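Local coordinates for concanavalin A-like lectin protein kinase family protein (Theobroma cacao, PDB 6CTH) that probably acts as a plant lectin-receptor-like protein kinase domain that phosphorylates its substrates with ATP, and here binds an oxindole inhibitor at the nucleotide site, at residues G97-H102 and I142-I147; S101-G106 and L208-G213. All coordinates share one frame; numbering follows the deposited sequence.

Contact 1: residues G97-H102 and I142-I147; sequences GSLDSH and IKTSNI. With FE7 (N-{(3Z)-2-oxo-3-[phenyl({4-[(piperidin-1-yl)methyl]phenyl}amino)methylidene]-2,3-dihydro-1H-indol-5-yl}ethanesulfonamide), chain B.
The catalytic loop of the protein kinase fold, carrying the family motif HRDxKxxN, is tied here to the helix that follows the hinge: T144, S145 and I147 meet S98, L99 and D100. It is a worked example of how one backbone N-H can tie a helix start to a catalytic loop. L99 N donates to I147 O over 2.7 Å. The same N-H also leans toward T144 O, but that second bond, at 3.5 Å from L99 N, is weak and bent. The carbonyl that closes the short 3-10 turn onto I147 N thus lies beside the helix start as well.

The side chain of L99 carries the apolar half of the contact. With CG anti to the backbone N (chi1 176°), it runs side by side with I147 and in the same sense, L99 CD2 lying 4.0 Å from I147 CD1. It crosses T144 at roughly a right angle, its CG 4.0 Å from T144 CB. I118 and L149 further enclose this leucine.

D100 turns its carboxylate over the 3-10 turn, and OD1 lies 3.4 Å from S145 CA. What fixes that oxygen is a neighbour on its own segment: S98 OG donates to the syn lone pair of D100 OD1, 2.5 Å away. S98 CB meanwhile faces the carbonyl oxygens of S145 and I147. On the far side of the turn, N146 ND2 is hydrogen-bonded to D141 O and weakly to D159 OD2, both aspartates being magnesium ligands. Both segments line the inhibitor pocket: S98 OG touches the phenyl carbon C15 of FE7 at 3.4 Å, while S145 O lies against C1 of its ethylsulfonyl tail.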
loop_
_atom_site.group_PDB
_atom_site.type_symbol
_atom_site.label_atom_id
_atom_site.label_comp_id
_atom_site.label_asym_id
_atom_site.label_seq_id
_atom_site.Cartn_x
_atom_site.Cartn_y
_atom_site.Cartn_z
ATOM N N GLY A 97 13.110 1.259 -2.934
ATOM C CA GLY A 97 12.279 0.115 -2.619
ATOM C C GLY A 97 10.903 0.433 -2.029
ATOM O O GLY A 97 10.327 1.522 -2.304
ATOM N N SER A 98 10.381 -0.507 -1.228
ATOM C CA SER A 98 9.042 -0.377 -0.716
ATOM C C SER A 98 9.019 0.245 0.668
ATOM O O SER A 98 9.987 0.204 1.425
ATOM C CB SER A 98 8.267 -1.698 -0.746
ATOM O OG SER A 98 9.019 -2.755 -0.169
ATOM N N LEU A 99 7.884 0.823 1.014
ATOM C CA LEU A 99 7.784 1.611 2.226
ATOM C C LEU A 99 8.028 0.793 3.515
ATOM O O LEU A 99 8.630 1.301 4.480
ATOM C CB LEU A 99 6.417 2.296 2.280
ATOM C CG LEU A 99 6.001 3.102 3.481
ATOM C CD1 LEU A 99 6.989 4.222 3.750
ATOM C CD2 LEU A 99 4.600 3.680 3.274
ATOM N N ASP A 100 7.544 -0.434 3.510
ATOM C CA ASP A 100 7.727 -1.345 4.658
ATOM C C ASP A 100 9.214 -1.465 5.081
ATOM O O ASP A 100 9.505 -1.525 6.266
ATOM C CB ASP A 100 7.101 -2.732 4.372
ATOM C CG ASP A 100 7.730 -3.440 3.188
ATOM O OD1 ASP A 100 7.972 -2.791 2.126
ATOM O OD2 ASP A 100 8.035 -4.666 3.310
ATOM N N SER A 101 10.127 -1.437 4.115
ATOM C CA SER A 101 11.567 -1.559 4.363
ATOM C C SER A 101 12.091 -0.397 5.150
ATOM O O SER A 101 13.018 -0.566 5.938
ATOM C CB SER A 101 12.343 -1.687 3.084
ATOM O OG SER A 101 11.998 -2.908 2.482
ATOM N N HIS A 102 11.448 0.758 5.049
ATOM C CA HIS A 102 11.856 1.951 5.826
ATOM C C HIS A 102 11.154 2.058 7.139
ATOM O O HIS A 102 11.799 2.162 8.191
ATOM C CB HIS A 102 11.622 3.209 5.028
ATOM C CG HIS A 102 12.443 3.264 3.790
ATOM N ND1 HIS A 102 13.566 4.049 3.693
ATOM C CD2 HIS A 102 12.276 2.692 2.582
ATOM C CE1 HIS A 102 14.056 3.959 2.475
ATOM N NE2 HIS A 102 13.306 3.126 1.783
ATOM N N ILE A 142 -4.238 -2.737 -0.308
ATOM C CA ILE A 142 -3.481 -1.630 0.169
ATOM C C ILE A 142 -2.688 -2.043 1.419
ATOM O O ILE A 142 -3.306 -2.453 2.393
ATOM C CB ILE A 142 -4.397 -0.447 0.426
ATOM C CG1 ILE A 142 -4.997 0.046 -0.911
ATOM C CG2 ILE A 142 -3.667 0.654 1.147
ATOM C CD1 ILE A 142 -6.244 0.904 -0.712
ATOM N N LYS A 143 -1.366 -1.880 1.392
ATOM C CA LYS A 143 -0.505 -2.120 2.524
ATOM C C LYS A 143 0.876 -1.511 2.211
ATOM O O LYS A 143 1.141 -1.179 1.051
ATOM C CB LYS A 143 -0.372 -3.638 2.775
ATOM C CG LYS A 143 0.053 -4.423 1.587
ATOM C CD LYS A 143 0.090 -5.954 1.867
ATOM C CE LYS A 143 0.431 -6.810 0.703
ATOM N NZ LYS A 143 0.486 -8.276 1.043
ATOM N N THR A 144 1.732 -1.325 3.227
ATOM C CA THR A 144 3.009 -0.616 2.971
ATOM C C THR A 144 4.011 -1.339 2.069
ATOM O O THR A 144 4.750 -0.673 1.337
ATOM C CB THR A 144 3.722 -0.133 4.260
ATOM O OG1 THR A 144 4.275 -1.237 4.930
ATOM C CG2 THR A 144 2.807 0.577 5.198
ATOM N N SER A 145 3.980 -2.674 1.980
ATOM C CA SER A 145 4.799 -3.370 1.003
ATOM C C SER A 145 4.382 -3.179 -0.453
ATOM O O SER A 145 5.100 -3.594 -1.358
ATOM C CB SER A 145 4.890 -4.887 1.277
ATOM O OG SER A 145 3.609 -5.479 1.342
ATOM N N ASN A 146 3.191 -2.614 -0.671
ATOM C CA ASN A 146 2.734 -2.251 -1.988
ATOM C C ASN A 146 2.912 -0.786 -2.295
ATOM O O ASN A 146 2.434 -0.337 -3.375
ATOM C CB ASN A 146 1.261 -2.627 -2.169
ATOM C CG ASN A 146 1.075 -4.117 -2.387
ATOM O OD1 ASN A 146 1.996 -4.824 -2.850
ATOM N ND2 ASN A 146 -0.071 -4.596 -2.062
ATOM N N ILE A 147 3.606 -0.043 -1.443
ATOM C CA ILE A 147 3.906 1.379 -1.707
ATOM C C ILE A 147 5.402 1.540 -2.008
ATOM O O ILE A 147 6.257 1.266 -1.157
ATOM C CB ILE A 147 3.463 2.259 -0.523
ATOM C CG1 ILE A 147 1.957 2.066 -0.280
ATOM C CG2 ILE A 147 3.815 3.722 -0.757
ATOM C CD1 ILE A 147 1.435 2.716 0.987
HETATM C C4 FE7 B . 9.354 -3.070 -7.445
HETATM C C14 FE7 B . 9.737 -5.978 -3.172
HETATM C C5 FE7 B . 9.152 -2.348 -8.635
HETATM C C6 FE7 B . 7.958 -2.414 -9.332
HETATM C C11 FE7 B . 10.889 -4.157 -4.927
HETATM C C7 FE7 B . 6.932 -3.188 -8.823
HETATM C C8 FE7 B . 11.256 -1.820 -7.989
HETATM C C9 FE7 B . 10.704 -2.776 -6.994
HETATM C C10 FE7 B . 11.423 -3.175 -5.888
HETATM C C12 FE7 B . 10.690 -5.478 -5.308
HETATM C C13 FE7 B . 10.114 -6.380 -4.432
HETATM N N1 FE7 B . 10.293 -1.619 -8.918
HETATM N N2 FE7 B . 12.597 -2.575 -5.644
HETATM C C3 FE7 B . 8.301 -3.831 -6.937
HETATM N N3 FE7 B . 17.899 -3.904 -2.243
HETATM O O2 FE7 B . 12.369 -1.309 -7.990
HETATM C C2 FE7 B . 7.082 -3.861 -7.615
HETATM N N FE7 B . 5.926 -4.496 -7.073
HETATM S S FE7 B . 5.724 -5.284 -5.673
HETATM O O FE7 B . 7.001 -5.684 -5.174
HETATM O O1 FE7 B . 4.713 -6.270 -5.890
HETATM C C1 FE7 B . 5.081 -3.946 -4.725
HETATM C C FE7 B . 4.070 -3.225 -5.583
HETATM C C16 FE7 B . 10.512 -3.765 -3.649
HETATM C C15 FE7 B . 9.937 -4.673 -2.781
HETATM C C17 FE7 B . 13.619 -2.762 -4.687
HETATM C C22 FE7 B . 13.579 -3.784 -3.750
HETATM C C21 FE7 B . 14.582 -3.900 -2.805
HETATM C C20 FE7 B . 15.640 -3.005 -2.771
HETATM C C19 FE7 B . 15.669 -1.986 -3.708
HETATM C C18 FE7 B . 14.675 -1.862 -4.660
HETATM C C23 FE7 B . 16.742 -3.146 -1.749
HETATM C C28 FE7 B . 18.996 -3.884 -1.274
HETATM C C27 FE7 B . 20.224 -4.578 -1.814
HETATM C C26 FE7 B . 19.912 -6.002 -2.220
HETATM C C25 FE7 B . 18.698 -6.052 -3.126
HETATM C C24 FE7 B . 17.539 -5.296 -2.520
#

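Contact 2: residues S101-G106 and L208-G213; sequences SHIFKG and LEIASG
E209 begins the contact on the helix side, where the last turn of helix 196-212, the F helix of the kinase C-lobe, meets I103 and F104 at the end of helix 99-103. Its side chain runs extended to a carboxylate whose flat side is met by the edge of the F104 ring. F104 CZ stands 3.6 Å from E209 CD and nearly equidistant from both oxygens, with the two planes 74° apart. The polar end is held by other residues: OE2 is hydrogen-bonded to Y183 OH and to S216 N. F104 also lays its rim along the aliphatic part of this glutamate, F104 CZ being 3.7 Å from E209 CB.

I210 comes next; its CB points away from the other segment, yet I210 CG1 still lies 4.3 Å from I103 CD1. That methyl bridges several groups at once. I103 CD1 approaches E209 O to 4.0 Å, and it sits over one face of the F104 ring, offset toward the rim. The I103 branch CG1 is flanked by both the backbone N and C (chi1 62°), which brings CD1 over the ring.

S212 serves the helix end rather than the partner segment, S212 OG donating to L208 O at 2.8 Å. G213 then leaves helical geometry with positive phi, and its carbonyl oxygen lies near the edge of F104 at CD1. G213 O and I103 O face each other as two acceptors that cannot bond directly. A water donates to both, 2.7 Å from I103 O and 2.7 Å from G213 O. With no direct hydrogen bond across the pair, the join rests on apolar contact and one bridging water, to which the ring edge beside the carboxylate adds at most a weak electrostatic attraction.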
loop_
_atom_site.group_PDB
_atom_site.type_symbol
_atom_site.label_atom_id
_atom_site.label_comp_id
_atom_site.label_asym_id
_atom_site.label_seq_id
_atom_site.Cartn_x
_atom_site.Cartn_y
_atom_site.Cartn_z
ATOM N N SER A 101 10.127 -1.437 4.115
ATOM C CA SER A 101 11.567 -1.559 4.363
ATOM C C SER A 101 12.091 -0.397 5.150
ATOM O O SER A 101 13.018 -0.566 5.938
ATOM C CB SER A 101 12.343 -1.687 3.084
ATOM O OG SER A 101 11.998 -2.908 2.482
ATOM N N HIS A 102 11.448 0.758 5.049
ATOM C CA HIS A 102 11.856 1.951 5.826
ATOM C C HIS A 102 11.154 2.058 7.139
ATOM O O HIS A 102 11.799 2.162 8.191
ATOM C CB HIS A 102 11.622 3.209 5.028
ATOM C CG HIS A 102 12.443 3.264 3.790
ATOM N ND1 HIS A 102 13.566 4.049 3.693
ATOM C CD2 HIS A 102 12.276 2.692 2.582
ATOM C CE1 HIS A 102 14.056 3.959 2.475
ATOM N NE2 HIS A 102 13.306 3.126 1.783
ATOM N N ILE A 103 9.847 1.926 7.121
ATOM C CA ILE A 103 9.111 2.134 8.364
ATOM C C ILE A 103 9.213 0.998 9.367
ATOM O O ILE A 103 9.166 1.265 10.573
ATOM C CB ILE A 103 7.646 2.510 8.138
ATOM C CG1 ILE A 103 6.858 1.415 7.418
ATOM C CG2 ILE A 103 7.560 3.858 7.441
ATOM C CD1 ILE A 103 5.373 1.637 7.649
ATOM N N PHE A 104 9.291 -0.246 8.908
ATOM C CA PHE A 104 9.413 -1.387 9.857
ATOM C C PHE A 104 10.836 -1.935 9.974
ATOM O O PHE A 104 11.260 -2.292 11.094
ATOM C CB PHE A 104 8.462 -2.539 9.509
ATOM C CG PHE A 104 7.028 -2.115 9.302
ATOM C CD1 PHE A 104 6.383 -1.291 10.224
ATOM C CD2 PHE A 104 6.302 -2.593 8.222
ATOM C CE1 PHE A 104 5.080 -0.925 10.021
ATOM C CE2 PHE A 104 4.960 -2.225 8.040
ATOM C CZ PHE A 104 4.378 -1.404 8.937
ATOM N N LYS A 105 11.538 -2.042 8.851
ATOM C CA LYS A 105 12.875 -2.667 8.800
ATOM C C LYS A 105 14.087 -1.747 8.892
ATOM O O LYS A 105 15.207 -2.213 8.677
ATOM C CB LYS A 105 13.013 -3.520 7.543
ATOM C CG LYS A 105 12.001 -4.641 7.456
ATOM C CD LYS A 105 12.085 -5.308 6.097
ATOM C CE LYS A 105 11.354 -6.646 6.076
ATOM N NZ LYS A 105 11.459 -7.208 4.692
ATOM N N GLY A 106 13.890 -0.472 9.204
ATOM C CA GLY A 106 14.998 0.467 9.364
ATOM C C GLY A 106 15.984 0.637 8.229
ATOM O O GLY A 106 17.133 0.956 8.478
ATOM N N LEU A 208 -1.907 4.476 10.271
ATOM C CA LEU A 208 -1.485 4.223 11.666
ATOM C C LEU A 208 -0.135 3.544 11.763
ATOM O O LEU A 208 0.625 3.815 12.701
ATOM C CB LEU A 208 -2.565 3.449 12.395
ATOM C CG LEU A 208 -3.883 4.214 12.540
ATOM C CD1 LEU A 208 -4.941 3.420 13.243
ATOM C CD2 LEU A 208 -3.726 5.575 13.220
ATOM N N GLU A 209 0.168 2.650 10.814
ATOM C CA GLU A 209 1.496 2.031 10.719
ATOM C C GLU A 209 2.543 3.091 10.477
ATOM O O GLU A 209 3.629 3.036 11.023
ATOM C CB GLU A 209 1.590 0.976 9.615
ATOM C CG GLU A 209 0.708 -0.233 9.835
ATOM C CD GLU A 209 0.760 -1.265 8.767
ATOM O OE1 GLU A 209 0.806 -0.852 7.562
ATOM O OE2 GLU A 209 0.771 -2.503 9.093
ATOM N N ILE A 210 2.250 4.044 9.567
ATOM C CA ILE A 210 3.192 5.100 9.269
ATOM C C ILE A 210 3.454 6.047 10.480
ATOM O O ILE A 210 4.596 6.405 10.775
ATOM C CB ILE A 210 2.692 5.863 8.022
ATOM C CG1 ILE A 210 2.798 4.983 6.793
ATOM C CG2 ILE A 210 3.436 7.161 7.781
ATOM C CD1 ILE A 210 2.148 5.587 5.546
ATOM N N ALA A 211 2.406 6.430 11.182
ATOM C CA ALA A 211 2.520 7.251 12.399
ATOM C C ALA A 211 3.368 6.563 13.492
ATOM O O ALA A 211 4.162 7.219 14.174
ATOM C CB ALA A 211 1.139 7.523 12.958
ATOM N N SER A 212 3.172 5.264 13.620
ATOM C CA SER A 212 3.647 4.512 14.803
ATOM C C SER A 212 4.933 3.720 14.557
ATOM O O SER A 212 5.626 3.309 15.522
ATOM C CB SER A 212 2.515 3.583 15.278
ATOM O OG SER A 212 2.356 2.458 14.407
ATOM N N GLY A 213 5.262 3.463 13.290
ATOM C CA GLY A 213 6.331 2.553 12.937
ATOM C C GLY A 213 6.113 1.123 13.376
ATOM O O GLY A 213 7.084 0.391 13.556
HETATM O O HOH W 1 9.736 0.754 13.195
#

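In the fold
Contacts 1 and 2 lie in the C-lobe, their centres about 9 Å apart, and both start from helix 99-103, sharing S101 and H102. Along the chain this helix comes first, then the catalytic loop at 142-147, then the end of helix 196-212. Contact 1 uses the beginning of the short helix, close to the inhibitor; contact 2 uses its end, farther from the pocket. T144 joins them directly, its OG1 packing on F104 CE2 and its CG2 on E209 and I103, while L99 touches I210. Hinge-side helix, catalytic loop and F helix thus form one continuous packed unit, linking the ligand pocket to the lobe's interior.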